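Local coordinates for protein lipase (Rhizopus chinensis, PDB 6A0W) that probably hydrolyses the ester bonds of lipids such as triacylglycerols, as a class 3 lipase of the alpha/beta-hydrolase superfamily, at residues A[94-99]-A[162-167]. Sequence-based numbering, arbitrary orientation.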
ATOM      1  N   ILE A  94     -12.808   7.947  -2.337  1.00 28.37           N
ATOM      2  CA  ILE A  94     -12.993   7.485  -3.677  1.00 26.74           C
ATOM      3  C   ILE A  94     -12.914   8.766  -4.484  1.00 27.42           C
ATOM      4  O   ILE A  94     -13.602   9.740  -4.178  1.00 30.79           O
ATOM      5  CB  ILE A  94     -14.421   6.919  -3.901  1.00 32.72           C
ATOM      6  CG1 ILE A  94     -14.753   5.781  -2.932  1.00 37.60           C
ATOM      7  CG2 ILE A  94     -14.626   6.550  -5.354  1.00 32.07           C
ATOM      8  CD1 ILE A  94     -13.719   4.720  -2.904  1.00 40.95           C
ATOM      9  N   LEU A  95     -12.231   8.676  -5.608  1.00 28.33           N
ATOM     10  CA  LEU A  95     -11.975   9.791  -6.489  1.00 28.98           C
ATOM     11  C   LEU A  95     -12.089   9.282  -7.921  1.00 31.63           C
ATOM     12  O   LEU A  95     -11.628   8.190  -8.251  1.00 33.61           O
ATOM     13  CB  LEU A  95     -10.553  10.303  -6.241  1.00 30.84           C
ATOM     14  CG  LEU A  95     -10.063  11.463  -7.110  1.00 34.10           C
ATOM     15  CD1 LEU A  95     -10.466  12.759  -6.415  1.00 31.12           C
ATOM     16  CD2 LEU A  95      -8.542  11.364  -7.223  1.00 34.32           C
ATOM     17  N   ARG A  96     -12.649  10.105  -8.796  1.00 32.79           N
ATOM     18  CA  ARG A  96     -12.718   9.764 -10.192  1.00 33.02           C
ATOM     19  C   ARG A  96     -11.971  10.806 -11.032  1.00 33.53           C
ATOM     20  O   ARG A  96     -12.133  12.028 -10.833  1.00 36.45           O
ATOM     21  CB  ARG A  96     -14.177   9.669 -10.646  1.00 33.67           C
ATOM     22  CG  ARG A  96     -14.306   9.034 -12.015  1.00 39.67           C
ATOM     23  CD  ARG A  96     -15.756   8.947 -12.498  1.00 42.00           C
ATOM     24  NE  ARG A  96     -16.159  10.212 -13.064  1.00 41.27           N
ATOM     25  CZ  ARG A  96     -16.888  11.146 -12.451  1.00 39.78           C
ATOM     26  NH1 ARG A  96     -17.542  10.899 -11.328  1.00 39.37           N
ATOM     27  NH2 ARG A  96     -17.007  12.330 -13.032  1.00 49.82           N
ATOM     28  N   SER A  97     -11.191  10.293 -11.979  1.00 32.20           N
ATOM     29  CA  SER A  97     -10.591  11.068 -13.056  1.00 31.02           C
ATOM     30  C   SER A  97     -11.206  10.604 -14.373  1.00 34.15           C
ATOM     31  O   SER A  97     -10.934   9.488 -14.851  1.00 33.87           O
ATOM     32  CB  SER A  97      -9.061  10.811 -13.093  1.00 36.60           C
ATOM     33  OG  SER A  97      -8.445  11.453 -14.214  1.00 35.69           O
ATOM     34  N   ASP A  98     -11.865  11.509 -15.058  1.00 36.71           N
ATOM     35  CA  ASP A  98     -12.394  11.198 -16.349  1.00 32.65           C
ATOM     36  C   ASP A  98     -11.271  11.208 -17.348  1.00 36.66           C
ATOM     37  O   ASP A  98     -11.227  10.401 -18.219  1.00 37.45           O
ATOM     38  CB  ASP A  98     -13.481  12.165 -16.742  1.00 33.94           C
ATOM     39  CG  ASP A  98     -14.704  11.981 -15.925  1.00 39.55           C
ATOM     40  OD1 ASP A  98     -15.071  10.854 -15.666  1.00 40.65           O
ATOM     41  OD2 ASP A  98     -15.281  12.959 -15.515  1.00 41.47           O
ATOM     42  N   ALA A  99     -10.335  12.110 -17.171  1.00 37.13           N
ATOM     43  CA  ALA A  99      -9.183  12.230 -18.085  1.00 39.13           C
ATOM     44  C   ALA A  99      -8.359  10.943 -18.069  1.00 37.82           C
ATOM     45  O   ALA A  99      -7.937  10.524 -19.120  1.00 41.82           O
ATOM     46  CB  ALA A  99      -8.346  13.404 -17.677  1.00 45.61           C
ATOM     47  N   PRO A 162     -18.409   2.433 -16.977  1.00 38.66           N
ATOM     48  CA  PRO A 162     -18.112   1.011 -16.824  1.00 33.97           C
ATOM     49  C   PRO A 162     -16.856   0.599 -17.542  1.00 32.34           C
ATOM     50  O   PRO A 162     -16.352  -0.504 -17.315  1.00 36.22           O
ATOM     51  CB  PRO A 162     -19.340   0.309 -17.434  1.00 42.18           C
ATOM     52  CG  PRO A 162     -19.957   1.330 -18.333  1.00 39.71           C
ATOM     53  CD  PRO A 162     -19.709   2.648 -17.636  1.00 39.24           C
ATOM     54  N   ASP A 163     -16.358   1.497 -18.377  1.00 29.69           N
ATOM     55  CA  ASP A 163     -15.089   1.326 -19.080  1.00 41.85           C
ATOM     56  C   ASP A 163     -13.877   1.804 -18.257  1.00 47.76           C
ATOM     57  O   ASP A 163     -12.744   1.693 -18.720  1.00 39.11           O
ATOM     58  CB  ASP A 163     -15.110   2.082 -20.419  1.00 45.67           C
ATOM     59  CG  ASP A 163     -15.594   3.548 -20.277  1.00 71.75           C
ATOM     60  OD1 ASP A 163     -16.459   3.893 -19.399  1.00 61.12           O
ATOM     61  OD2 ASP A 163     -15.131   4.373 -21.099  1.00 77.17           O
ATOM     62  N   TYR A 164     -14.078   2.371 -17.074  1.00 41.64           N
ATOM     63  CA  TYR A 164     -12.933   2.913 -16.318  1.00 37.09           C
ATOM     64  C   TYR A 164     -12.217   1.800 -15.548  1.00 34.97           C
ATOM     65  O   TYR A 164     -12.823   0.811 -15.142  1.00 38.97           O
ATOM     66  CB  TYR A 164     -13.368   4.007 -15.344  1.00 35.91           C
ATOM     67  CG  TYR A 164     -13.691   5.373 -15.935  1.00 34.11           C
ATOM     68  CD1 TYR A 164     -14.126   5.519 -17.231  1.00 32.87           C
ATOM     69  CD2 TYR A 164     -13.677   6.504 -15.113  1.00 32.46           C
ATOM     70  CE1 TYR A 164     -14.476   6.776 -17.732  1.00 37.69           C
ATOM     71  CE2 TYR A 164     -14.035   7.747 -15.590  1.00 35.95           C
ATOM     72  CZ  TYR A 164     -14.494   7.871 -16.885  1.00 35.19           C
ATOM     73  OH  TYR A 164     -14.801   9.134 -17.329  1.00 36.54           O
ATOM     74  N   LYS A 165     -10.925   1.962 -15.282  1.00 37.46           N
ATOM     75  CA  LYS A 165     -10.264   1.005 -14.408  1.00 34.45           C
ATOM     76  C   LYS A 165     -10.303   1.477 -12.962  1.00 31.35           C
ATOM     77  O   LYS A 165     -10.418   2.654 -12.701  1.00 35.27           O
ATOM     78  CB  LYS A 165      -8.827   0.809 -14.839  1.00 39.38           C
ATOM     79  CG  LYS A 165      -7.970   2.019 -14.619  1.00 43.74           C
ATOM     80  CD  LYS A 165      -6.588   1.736 -15.162  1.00 50.89           C
ATOM     81  CE  LYS A 165      -5.765   3.004 -15.195  1.00 51.21           C
ATOM     82  NZ  LYS A 165      -4.487   2.681 -15.877  1.00 59.68           N
ATOM     83  N   VAL A 166     -10.185   0.537 -12.040  1.00 29.90           N
ATOM     84  CA  VAL A 166     -10.140   0.823 -10.634  1.00 29.64           C
ATOM     85  C   VAL A 166      -8.729   0.584 -10.097  1.00 36.73           C
ATOM     86  O   VAL A 166      -8.153  -0.510 -10.250  1.00 29.78           O
ATOM     87  CB  VAL A 166     -11.145  -0.101  -9.902  1.00 31.68           C
ATOM     88  CG1 VAL A 166     -11.037   0.048  -8.406  1.00 28.75           C
ATOM     89  CG2 VAL A 166     -12.566   0.197 -10.368  1.00 33.84           C
ATOM     90  N   ILE A 167      -8.171   1.632  -9.482  1.00 35.92           N
ATOM     91  CA  ILE A 167      -6.860   1.593  -8.862  1.00 28.19           C
ATOM     92  C   ILE A 167      -7.057   1.716  -7.359  1.00 28.25           C
ATOM     93  O   ILE A 167      -7.672   2.666  -6.885  1.00 30.69           O
ATOM     94  CB  ILE A 167      -6.017   2.825  -9.302  1.00 30.47           C
ATOM     95  CG1 ILE A 167      -5.691   2.807 -10.806  1.00 33.56           C
ATOM     96  CG2 ILE A 167      -4.742   2.921  -8.485  1.00 31.48           C
ATOM     97  CD1 ILE A 167      -4.678   1.775 -11.272  1.00 32.51           C
TER
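With CG of Tyr164 beside its backbone N (chi1 -76°), the phenol reaches across to the carboxylate of Asp98. Tyr164 OH donates a hydrogen bond to Asp98 OD1; the modelled 2.4 Å between these two atoms is shorter than an ordinary hydrogen bond, so its exact length is doubtful. OD1 lies in the plane of the phenol ring, at its edge, while carboxylate and ring planes stand 73° apart. The same carboxylate is gripped side-on by Arg96, NE to OD1 at 2.9 Å and NH2 to OD2 at 3.1 Å, both nearly straight and on the syn side. Both oxygens lie close to the guanidinium plane, whereas the nitrogens stand somewhat out of the carboxylate plane. OD2 also forms a salt bridge with Lys78, which would favour the charged carboxylate. In the central sheet of the alpha/beta-hydrolase fold, strand 102-108 lies between strands 90-97 and 165-171; Asp98 sits just past the C-terminal end of the first, Tyr164 just before the second. Their CA atoms are 8.3 Å apart, and the side chains make the bridge. Arg96 CG, anti to the backbone N (chi1 -168°), and CD come beside Tyr164 CE2, CD at 3.7 Å, and the bend at chi3 turns the guanidinium to the carboxylate. NH1 is hydrogen-bonded to Gln157 OE1 on helix 137-160. Ser97 O approaches Tyr164 CE2 obliquely at 3.6 Å.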